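Local coordinates for 190aa long hypothetical protein (Pyrococcus horikoshii, PDB 2DDZ) that is of unknown function but forms a hexamer and belongs to a family placed in the clan of class II tRNA synthetase-like folds, at residues L6-D17 with L37-K47; P79-Q88 with S123-I134. All coordinates share one frame; numbering follows the deposited sequence.

Interaction 1. Residues L6-D17 with L37-K47; sequences LLIIKERRIDYD and LVVFRGKCNVK
Leu-6 rests CD1 on Leu-37 CG at 4.0 Å, in two parallel strands. Leu-7 N donates to Leu-37 O, Leu-7 O accepts from Val-39 N at 2.8 Å, and Ile-9 N closes the ladder on Val-39 O. Ile-8 presses CD1 against Val-39 CB at 3.3 Å, on the face packed by helix 161-184. With helix 25-30 these strands make a beta-alpha-beta unit at the mixed sheet's edge. After the loop, where Arg-12 and Ile-14 line the bound guanidine's pocket with Asn-29 and Phe-30, Arg-13 brings NH1 over one face of the Arg-41 guanidinium, toward its rim, planes 46° apart and 3.5 Å from Arg-41 NH1; Asp-67, salt-bridged to Arg-41, probably eases the like charges. Ile-14 N bonds to Arg-41 O, while its O meets the Phe-40 ring edge in plane, 3.1 Å from CD2. Asp-15 OD1 takes Lys-43 N on its anti side at 2.8 Å and shares a water with Lys-43 NZ. Tyr-16 bonds through N to Lys-43 O and through O to Asn-45 N; with CG anti to the backbone N (chi1 -179°), its ring has Cys-44 SG at its edge. Asp-17 OD2 salt-bridges Lys-47 NZ at 2.7 Å.

Interaction 2. Residues P79-Q88 with S123-I134; sequences PDILLASSLQ and SIATVSPVSIKI
A helix packed along a beta hairpin, nearly antiparallel to its first strand, is the element here: the first turns of helix 81-100 rest on strands 118-128 and 131-139 of the mixed sheet, with the 81-88 axis running at 153° to strand segment 123-128 and 6.9 Å from it. Pro-79, just ahead of the helix, sits over the hairpin turn. Its CB is 3.4 Å from Ser-128 O and its CG reaches Ser-131 N, while Ile-132 CD1 touches Pro-79 CA at 3.5 Å. The turn itself is braced by Ser-128 OG, which accepts from Val-130 N in an ST turn. Asp-80 caps the helix, its OD1 taking Leu-82 N from above the carboxylate plane. One turn on, Ala-84 points its CB at the sheet, where it meets Ile-132 CG2 at 4.0 Å and Ala-125 CB at 4.2 Å, and the small methyls let the backbones come close, Ala-84 O lying 3.4 Å from Ala-125 CB. Ile-81 and Val-127 meet through their CG2 methyls beside Val-130 of a third subunit. Gln-88 sends CG out anti to its backbone N (chi1 169°), and a bend at chi2 folds the chain over Ala-125 CB, bringing NE2 to Ser-123 OG, to which it donates at 3.0 Å, 26° out of the amide plane. Ser-123 OG is also bonded to His-135 O. A leucine in place of the glutamine would probably leave Ser-123 OG without its amide donor and the strand end without this polar tie to the helix. The contact therefore relies on close apolar packing of small and branched side chains, with one side-chain hydrogen bond across it, from the Gln-88 amide to the strand.

The two contacts follow one another along the chain: interaction 1 is complete at residue 47, before interaction 2 opens at 79. Their centres are 20 Å apart and their nearest atoms about 5 Å, without touching, yet both belong to the same mixed sheet. Strand 68-75 bridges them, pairing antiparallel with 36-45 on one side and with 131-139 on the other. Interaction 1 thus builds the parallel edge of the sheet and the loop that lines part of the guanidine pocket, and other subunits leave its segments untouched. Interaction 2 sets helix 81-100 on the sheet further across, where neighbouring subunits pack in the hexamer.

Interaction 1. Residues L6-D17 with L37-K47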
loop_
_atom_site.group_PDB
_atom_site.type_symbol
_atom_site.label_atom_id
_atom_site.label_comp_id
_atom_site.label_asym_id
_atom_site.label_seq_id
_atom_site.Cartn_x
_atom_site.Cartn_y
_atom_site.Cartn_z
ATOM N N LEU E 6 9.302 4.604 -24.848
ATOM C CA LEU E 6 9.407 5.993 -25.279
ATOM C C LEU E 6 8.853 6.203 -26.687
ATOM O O LEU E 6 9.089 5.399 -27.586
ATOM C CB LEU E 6 10.863 6.458 -25.251
ATOM C CG LEU E 6 11.139 7.837 -25.872
ATOM C CD1 LEU E 6 10.378 8.925 -25.122
ATOM C CD2 LEU E 6 12.622 8.120 -25.822
ATOM N N LEU E 7 8.109 7.289 -26.865
ATOM C CA LEU E 7 7.528 7.623 -28.156
ATOM C C LEU E 7 7.547 9.126 -28.389
ATOM O O LEU E 7 6.901 9.879 -27.661
ATOM C CB LEU E 7 6.082 7.129 -28.255
ATOM C CG LEU E 7 5.348 7.550 -29.544
ATOM C CD1 LEU E 7 6.051 6.919 -30.755
ATOM C CD2 LEU E 7 3.875 7.115 -29.499
ATOM N N ILE E 8 8.298 9.556 -29.401
ATOM C CA ILE E 8 8.368 10.966 -29.762
ATOM C C ILE E 8 7.574 11.106 -31.056
ATOM O O ILE E 8 7.943 10.514 -32.062
ATOM C CB ILE E 8 9.810 11.429 -30.050
ATOM C CG1 ILE E 8 10.760 11.018 -28.925
ATOM C CG2 ILE E 8 9.845 12.943 -30.181
ATOM C CD1 ILE E 8 10.425 11.634 -27.594
ATOM N N ILE E 9 6.486 11.870 -31.032
ATOM C CA ILE E 9 5.666 12.064 -32.233
ATOM C C ILE E 9 6.245 13.230 -33.052
ATOM O O ILE E 9 5.988 14.395 -32.766
ATOM C CB ILE E 9 4.199 12.336 -31.847
ATOM C CG1 ILE E 9 3.671 11.131 -31.063
ATOM C CG2 ILE E 9 3.345 12.575 -33.100
ATOM C CD1 ILE E 9 2.318 11.346 -30.447
ATOM N N LYS E 10 7.019 12.867 -34.073
ATOM C CA LYS E 10 7.689 13.809 -34.951
ATOM C C LYS E 10 6.943 14.136 -36.267
ATOM O O LYS E 10 7.074 15.235 -36.804
ATOM C CB LYS E 10 9.072 13.250 -35.284
ATOM C CG LYS E 10 9.794 12.706 -34.065
ATOM C CD LYS E 10 10.993 11.856 -34.415
ATOM C CE LYS E 10 11.795 11.598 -33.152
ATOM N NZ LYS E 10 12.980 10.745 -33.389
ATOM N N GLU E 11 6.174 13.181 -36.781
ATOM C CA GLU E 11 5.410 13.341 -38.021
ATOM C C GLU E 11 4.306 14.419 -37.985
ATOM O O GLU E 11 4.019 15.067 -38.995
ATOM C CB GLU E 11 4.768 11.996 -38.406
ATOM C CG GLU E 11 3.914 11.382 -37.285
ATOM C CD GLU E 11 4.725 10.579 -36.264
ATOM O OE1 GLU E 11 5.929 10.857 -36.082
ATOM O OE2 GLU E 11 4.149 9.667 -35.628
ATOM N N ARG E 12 3.677 14.610 -36.829
ATOM C CA ARG E 12 2.595 15.594 -36.708
ATOM C C ARG E 12 2.584 16.317 -35.367
ATOM O O ARG E 12 3.472 16.143 -34.535
ATOM C CB ARG E 12 1.249 14.898 -36.882
ATOM C CG ARG E 12 1.235 13.551 -36.189
ATOM C CD ARG E 12 -0.142 13.040 -35.872
ATOM N NE ARG E 12 -0.052 11.763 -35.172
ATOM C CZ ARG E 12 -1.026 11.253 -34.430
ATOM N NH1 ARG E 12 -2.168 11.919 -34.290
ATOM N NH2 ARG E 12 -0.859 10.081 -33.831
ATOM N N ARG E 13 1.555 17.135 -35.176
ATOM C CA ARG E 13 1.369 17.869 -33.938
ATOM C C ARG E 13 0.129 17.325 -33.263
ATOM O O ARG E 13 -0.823 16.913 -33.923
ATOM C CB ARG E 13 1.152 19.358 -34.193
ATOM C CG ARG E 13 2.343 20.059 -34.772
ATOM C CD ARG E 13 2.343 21.524 -34.388
ATOM N NE ARG E 13 3.483 22.235 -34.964
ATOM C CZ ARG E 13 4.748 21.826 -34.895
ATOM N NH1 ARG E 13 5.705 22.548 -35.455
ATOM N NH2 ARG E 13 5.055 20.700 -34.273
ATOM N N ILE E 14 0.154 17.325 -31.940
ATOM C CA ILE E 14 -0.974 16.863 -31.152
ATOM C C ILE E 14 -1.200 17.942 -30.113
ATOM O O ILE E 14 -0.250 18.351 -29.443
ATOM C CB ILE E 14 -0.659 15.543 -30.431
ATOM C CG1 ILE E 14 -0.322 14.451 -31.448
ATOM C CG2 ILE E 14 -1.854 15.118 -29.614
ATOM C CD1 ILE E 14 -1.439 14.226 -32.452
ATOM N N ASP E 15 -2.438 18.416 -29.982
ATOM C CA ASP E 15 -2.737 19.464 -29.007
ATOM C C ASP E 15 -3.094 18.916 -27.620
ATOM O O ASP E 15 -3.780 17.901 -27.483
ATOM C CB ASP E 15 -3.870 20.370 -29.513
ATOM C CG ASP E 15 -3.556 21.010 -30.868
ATOM O OD1 ASP E 15 -2.420 21.496 -31.059
ATOM O OD2 ASP E 15 -4.454 21.032 -31.740
ATOM N N TYR E 16 -2.621 19.603 -26.589
ATOM C CA TYR E 16 -2.882 19.203 -25.213
ATOM C C TYR E 16 -4.045 20.005 -24.629
ATOM O O TYR E 16 -3.934 21.214 -24.429
ATOM C CB TYR E 16 -1.629 19.431 -24.365
ATOM C CG TYR E 16 -1.781 19.028 -22.916
ATOM C CD1 TYR E 16 -1.950 17.691 -22.561
ATOM C CD2 TYR E 16 -1.762 19.987 -21.900
ATOM C CE1 TYR E 16 -2.100 17.319 -21.227
ATOM C CE2 TYR E 16 -1.909 19.628 -20.567
ATOM C CZ TYR E 16 -2.079 18.292 -20.239
ATOM O OH TYR E 16 -2.240 17.919 -18.932
ATOM N N ASP E 17 -5.164 19.341 -24.369
ATOM C CA ASP E 17 -6.308 20.026 -23.780
ATOM C C ASP E 17 -6.507 19.503 -22.351
ATOM O O ASP E 17 -7.559 19.712 -21.729
ATOM C CB ASP E 17 -7.565 19.806 -24.633
ATOM C CG ASP E 17 -8.054 18.372 -24.616
ATOM O OD1 ASP E 17 -7.221 17.443 -24.597
ATOM O OD2 ASP E 17 -9.286 18.173 -24.641
ATOM N N LEU E 37 6.655 7.199 -21.719
ATOM C CA LEU E 37 6.843 8.623 -21.870
ATOM C C LEU E 37 6.525 8.906 -23.338
ATOM O O LEU E 37 7.099 8.287 -24.233
ATOM C CB LEU E 37 8.286 9.013 -21.537
ATOM C CG LEU E 37 8.687 10.461 -21.863
ATOM C CD1 LEU E 37 7.817 11.469 -21.106
ATOM C CD2 LEU E 37 10.142 10.642 -21.512
ATOM N N VAL E 38 5.575 9.808 -23.567
ATOM C CA VAL E 38 5.166 10.197 -24.911
ATOM C C VAL E 38 5.455 11.685 -25.058
ATOM O O VAL E 38 4.959 12.502 -24.289
ATOM C CB VAL E 38 3.659 9.967 -25.136
ATOM C CG1 VAL E 38 3.274 10.390 -26.558
ATOM C CG2 VAL E 38 3.315 8.503 -24.902
ATOM N N VAL E 39 6.259 12.030 -26.055
ATOM C CA VAL E 39 6.635 13.418 -26.291
ATOM C C VAL E 39 6.086 13.908 -27.609
ATOM O O VAL E 39 6.247 13.265 -28.645
ATOM C CB VAL E 39 8.159 13.559 -26.281
ATOM C CG1 VAL E 39 8.561 15.001 -26.491
ATOM C CG2 VAL E 39 8.701 13.024 -24.953
ATOM N N PHE E 40 5.418 15.052 -27.560
ATOM C CA PHE E 40 4.849 15.644 -28.754
ATOM C C PHE E 40 4.882 17.165 -28.689
ATOM O O PHE E 40 5.325 17.758 -27.699
ATOM C CB PHE E 40 3.410 15.170 -28.956
ATOM C CG PHE E 40 2.522 15.380 -27.760
ATOM C CD1 PHE E 40 2.715 14.632 -26.603
ATOM C CD2 PHE E 40 1.483 16.308 -27.794
ATOM C CE1 PHE E 40 1.861 14.778 -25.498
ATOM C CE2 PHE E 40 0.616 16.465 -26.691
ATOM C CZ PHE E 40 0.814 15.705 -25.538
ATOM N N ARG E 41 4.411 17.795 -29.760
ATOM C CA ARG E 41 4.373 19.243 -29.850
ATOM C C ARG E 41 3.000 19.685 -30.349
ATOM O O ARG E 41 2.346 18.979 -31.124
ATOM C CB ARG E 41 5.478 19.740 -30.790
ATOM C CG ARG E 41 5.654 21.251 -30.837
ATOM C CD ARG E 41 6.779 21.626 -31.807
ATOM N NE ARG E 41 6.949 23.072 -31.977
ATOM C CZ ARG E 41 7.819 23.637 -32.814
ATOM N NH1 ARG E 41 8.611 22.885 -33.569
ATOM N NH2 ARG E 41 7.901 24.957 -32.898
ATOM N N GLY E 42 2.556 20.847 -29.884
ATOM C CA GLY E 42 1.258 21.341 -30.298
ATOM C C GLY E 42 0.777 22.469 -29.416
ATOM O O GLY E 42 1.551 23.033 -28.635
ATOM N N LYS E 43 -0.503 22.799 -29.548
ATOM C CA LYS E 43 -1.118 23.863 -28.766
ATOM C C LYS E 43 -1.463 23.379 -27.364
ATOM O O LYS E 43 -1.566 22.174 -27.105
ATOM C CB LYS E 43 -2.407 24.340 -29.434
ATOM C CG LYS E 43 -2.232 24.906 -30.826
ATOM C CD LYS E 43 -3.576 25.277 -31.435
ATOM C CE LYS E 43 -3.401 25.768 -32.862
ATOM N NZ LYS E 43 -2.748 24.732 -33.723
ATOM N N CYS E 44 -1.655 24.336 -26.467
ATOM C CA CYS E 44 -2.014 24.032 -25.093
ATOM C C CYS E 44 -3.224 24.858 -24.681
ATOM O O CYS E 44 -3.126 26.071 -24.518
ATOM C CB CYS E 44 -0.848 24.338 -24.152
ATOM S SG CYS E 44 -1.236 24.068 -22.401
ATOM N N ASN E 45 -4.370 24.204 -24.544
ATOM C CA ASN E 45 -5.578 24.883 -24.114
ATOM C C ASN E 45 -6.328 23.898 -23.229
ATOM O O ASN E 45 -7.147 23.097 -23.697
ATOM C CB ASN E 45 -6.414 25.310 -25.319
ATOM C CG ASN E 45 -7.629 26.124 -24.918
ATOM O OD1 ASN E 45 -7.627 26.795 -23.884
ATOM N ND2 ASN E 45 -8.668 26.078 -25.739
ATOM N N VAL E 46 -6.030 23.961 -21.936
ATOM C CA VAL E 46 -6.613 23.046 -20.963
ATOM C C VAL E 46 -8.048 23.325 -20.593
ATOM O O VAL E 46 -8.364 24.389 -20.081
ATOM C CB VAL E 46 -5.790 23.015 -19.646
ATOM C CG1 VAL E 46 -6.349 21.944 -18.712
ATOM C CG2 VAL E 46 -4.328 22.752 -19.944
ATOM N N LYS E 47 -8.909 22.346 -20.847
ATOM C CA LYS E 47 -10.316 22.454 -20.504
ATOM C C LYS E 47 -10.450 22.419 -18.977
ATOM O O LYS E 47 -9.804 21.614 -18.302
ATOM C CB LYS E 47 -11.097 21.287 -21.108
ATOM C CG LYS E 47 -11.178 21.294 -22.625
ATOM C CD LYS E 47 -11.989 20.103 -23.114
ATOM C CE LYS E 47 -12.196 20.130 -24.621
ATOM N NZ LYS E 47 -10.918 20.132 -25.388
HETATM O O HOH W 1 -0.850 22.667 -33.479
#

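Interaction 2. Residues P79-Q88 with S123-I134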
loop_
_atom_site.group_PDB
_atom_site.type_symbol
_atom_site.label_atom_id
_atom_site.label_comp_id
_atom_site.label_asym_id
_atom_site.label_seq_id
_atom_site.Cartn_x
_atom_site.Cartn_y
_atom_site.Cartn_z
ATOM N N PRO E 79 0.096 3.958 -6.828
ATOM C CA PRO E 79 -0.458 5.298 -7.075
ATOM C C PRO E 79 -0.410 6.193 -5.839
ATOM O O PRO E 79 -1.438 6.564 -5.285
ATOM C CB PRO E 79 -1.893 5.003 -7.525
ATOM C CG PRO E 79 -1.784 3.624 -8.129
ATOM C CD PRO E 79 -0.918 2.928 -7.100
ATOM N N ASP E 80 0.802 6.554 -5.438
ATOM C CA ASP E 80 1.047 7.388 -4.265
ATOM C C ASP E 80 1.277 8.852 -4.670
ATOM O O ASP E 80 2.193 9.141 -5.434
ATOM C CB ASP E 80 2.290 6.845 -3.557
ATOM C CG ASP E 80 2.546 7.510 -2.234
ATOM O OD1 ASP E 80 1.980 8.598 -1.986
ATOM O OD2 ASP E 80 3.328 6.942 -1.443
ATOM N N ILE E 81 0.466 9.779 -4.159
ATOM C CA ILE E 81 0.652 11.181 -4.526
ATOM C C ILE E 81 2.054 11.729 -4.195
ATOM O O ILE E 81 2.619 12.510 -4.965
ATOM C CB ILE E 81 -0.455 12.108 -3.915
ATOM C CG1 ILE E 81 -0.689 11.797 -2.434
ATOM C CG2 ILE E 81 -1.765 11.946 -4.687
ATOM C CD1 ILE E 81 0.342 12.381 -1.508
ATOM N N LEU E 82 2.625 11.316 -3.068
ATOM C CA LEU E 82 3.969 11.777 -2.702
ATOM C C LEU E 82 5.008 11.296 -3.717
ATOM O O LEU E 82 5.937 12.023 -4.052
ATOM C CB LEU E 82 4.327 11.302 -1.295
ATOM C CG LEU E 82 3.599 12.151 -0.240
ATOM C CD1 LEU E 82 3.747 11.566 1.162
ATOM C CD2 LEU E 82 4.174 13.561 -0.304
ATOM N N LEU E 83 4.835 10.074 -4.215
ATOM C CA LEU E 83 5.739 9.524 -5.219
ATOM C C LEU E 83 5.592 10.333 -6.505
ATOM O O LEU E 83 6.574 10.694 -7.136
ATOM C CB LEU E 83 5.411 8.049 -5.496
ATOM C CG LEU E 83 6.177 7.357 -6.637
ATOM C CD1 LEU E 83 7.683 7.573 -6.490
ATOM C CD2 LEU E 83 5.848 5.870 -6.628
ATOM N N ALA E 84 4.352 10.625 -6.882
ATOM C CA ALA E 84 4.094 11.399 -8.088
ATOM C C ALA E 84 4.758 12.781 -8.000
ATOM O O ALA E 84 5.419 13.223 -8.937
ATOM C CB ALA E 84 2.580 11.551 -8.299
ATOM N N SER E 85 4.572 13.452 -6.868
ATOM C CA SER E 85 5.124 14.777 -6.660
ATOM C C SER E 85 6.659 14.777 -6.635
ATOM O O SER E 85 7.295 15.643 -7.242
ATOM C CB SER E 85 4.581 15.355 -5.354
ATOM O OG SER E 85 5.068 16.664 -5.156
ATOM N N SER E 86 7.250 13.809 -5.937
ATOM C CA SER E 86 8.704 13.732 -5.863
ATOM C C SER E 86 9.268 13.541 -7.268
ATOM O O SER E 86 10.062 14.344 -7.750
ATOM C CB SER E 86 9.140 12.561 -4.970
ATOM O OG SER E 86 8.756 12.765 -3.622
ATOM N N LEU E 87 8.838 12.468 -7.916
ATOM C CA LEU E 87 9.281 12.128 -9.260
ATOM C C LEU E 87 9.126 13.289 -10.246
ATOM O O LEU E 87 10.003 13.544 -11.066
ATOM C CB LEU E 87 8.497 10.908 -9.747
ATOM C CG LEU E 87 9.027 10.153 -10.957
ATOM C CD1 LEU E 87 10.468 9.712 -10.726
ATOM C CD2 LEU E 87 8.131 8.953 -11.183
ATOM N N GLN E 88 8.008 13.999 -10.168
ATOM C CA GLN E 88 7.783 15.128 -11.059
ATOM C C GLN E 88 8.852 16.215 -10.892
ATOM O O GLN E 88 9.325 16.791 -11.870
ATOM C CB GLN E 88 6.408 15.742 -10.794
ATOM C CG GLN E 88 6.197 17.075 -11.481
ATOM C CD GLN E 88 5.280 17.992 -10.696
ATOM O OE1 GLN E 88 5.394 18.099 -9.471
ATOM N NE2 GLN E 88 4.377 18.673 -11.396
ATOM N N SER E 123 3.554 22.312 -15.338
ATOM C CA SER E 123 3.649 20.903 -15.005
ATOM C C SER E 123 2.639 20.528 -13.946
ATOM O O SER E 123 2.129 21.380 -13.226
ATOM C CB SER E 123 5.068 20.590 -14.493
ATOM O OG SER E 123 5.252 19.207 -14.227
ATOM N N ILE E 124 2.355 19.237 -13.858
ATOM C CA ILE E 124 1.437 18.748 -12.865
ATOM C C ILE E 124 1.668 17.264 -12.677
ATOM O O ILE E 124 2.001 16.549 -13.630
ATOM C CB ILE E 124 -0.039 19.053 -13.266
ATOM C CG1 ILE E 124 -0.870 19.256 -11.989
ATOM C CG2 ILE E 124 -0.611 17.933 -14.137
ATOM C CD1 ILE E 124 -1.006 18.002 -11.175
ATOM N N ALA E 125 1.531 16.812 -11.434
ATOM C CA ALA E 125 1.713 15.404 -11.094
ATOM C C ALA E 125 0.530 14.918 -10.285
ATOM O O ALA E 125 0.095 15.596 -9.363
ATOM C CB ALA E 125 2.983 15.219 -10.285
ATOM N N THR E 126 0.020 13.740 -10.611
ATOM C CA THR E 126 -1.104 13.212 -9.866
ATOM C C THR E 126 -1.223 11.703 -10.036
ATOM O O THR E 126 -0.311 11.053 -10.533
ATOM C CB THR E 126 -2.442 13.902 -10.279
ATOM O OG1 THR E 126 -3.494 13.441 -9.424
ATOM C CG2 THR E 126 -2.799 13.590 -11.724
ATOM N N VAL E 127 -2.333 11.133 -9.596
ATOM C CA VAL E 127 -2.504 9.698 -9.718
ATOM C C VAL E 127 -3.906 9.362 -10.160
ATOM O O VAL E 127 -4.815 10.207 -10.105
ATOM C CB VAL E 127 -2.260 8.950 -8.361
ATOM C CG1 VAL E 127 -0.900 9.311 -7.785
ATOM C CG2 VAL E 127 -3.375 9.278 -7.382
ATOM N N SER E 128 -4.052 8.117 -10.600
ATOM C CA SER E 128 -5.325 7.549 -11.027
ATOM C C SER E 128 -5.429 6.300 -10.148
ATOM O O SER E 128 -4.474 5.942 -9.468
ATOM C CB SER E 128 -5.273 7.133 -12.499
ATOM O OG SER E 128 -4.459 5.993 -12.669
ATOM N N PRO E 129 -6.580 5.621 -10.142
ATOM C CA PRO E 129 -6.636 4.438 -9.287
ATOM C C PRO E 129 -5.554 3.400 -9.591
ATOM O O PRO E 129 -5.216 2.604 -8.722
ATOM C CB PRO E 129 -8.044 3.903 -9.540
ATOM C CG PRO E 129 -8.830 5.162 -9.839
ATOM C CD PRO E 129 -7.891 5.893 -10.762
ATOM N N VAL E 130 -4.998 3.408 -10.803
ATOM C CA VAL E 130 -3.988 2.407 -11.162
ATOM C C VAL E 130 -2.622 2.903 -11.634
ATOM O O VAL E 130 -1.803 2.104 -12.084
ATOM C CB VAL E 130 -4.501 1.481 -12.268
ATOM C CG1 VAL E 130 -5.861 0.935 -11.894
ATOM C CG2 VAL E 130 -4.555 2.239 -13.590
ATOM N N SER E 131 -2.358 4.202 -11.554
ATOM C CA SER E 131 -1.069 4.672 -12.028
ATOM C C SER E 131 -0.724 6.113 -11.651
ATOM O O SER E 131 -1.568 6.867 -11.163
ATOM C CB SER E 131 -1.022 4.543 -13.553
ATOM O OG SER E 131 -1.849 5.531 -14.137
ATOM N N ILE E 132 0.535 6.471 -11.899
ATOM C CA ILE E 132 1.046 7.814 -11.656
ATOM C C ILE E 132 1.026 8.493 -13.022
ATOM O O ILE E 132 1.451 7.898 -14.018
ATOM C CB ILE E 132 2.508 7.800 -11.155
ATOM C CG1 ILE E 132 2.566 7.444 -9.666
ATOM C CG2 ILE E 132 3.152 9.147 -11.402
ATOM C CD1 ILE E 132 2.074 6.056 -9.365
ATOM N N LYS E 133 0.535 9.728 -13.062
ATOM C CA LYS E 133 0.445 10.490 -14.296
ATOM C C LYS E 133 1.063 11.861 -14.150
ATOM O O LYS E 133 0.666 12.638 -13.281
ATOM C CB LYS E 133 -1.018 10.639 -14.726
ATOM C CG LYS E 133 -1.571 9.403 -15.385
ATOM C CD LYS E 133 -0.731 9.037 -16.603
ATOM C CE LYS E 133 -0.761 10.124 -17.696
ATOM N NZ LYS E 133 -1.764 9.854 -18.775
ATOM N N ILE E 134 2.019 12.163 -15.025
ATOM C CA ILE E 134 2.729 13.441 -15.008
ATOM C C ILE E 134 2.732 14.186 -16.343
ATOM O O ILE E 134 2.907 13.586 -17.395
ATOM C CB ILE E 134 4.231 13.247 -14.633
ATOM C CG1 ILE E 134 4.376 12.570 -13.272
ATOM C CG2 ILE E 134 4.949 14.582 -14.651
ATOM C CD1 ILE E 134 3.289 12.926 -12.312
#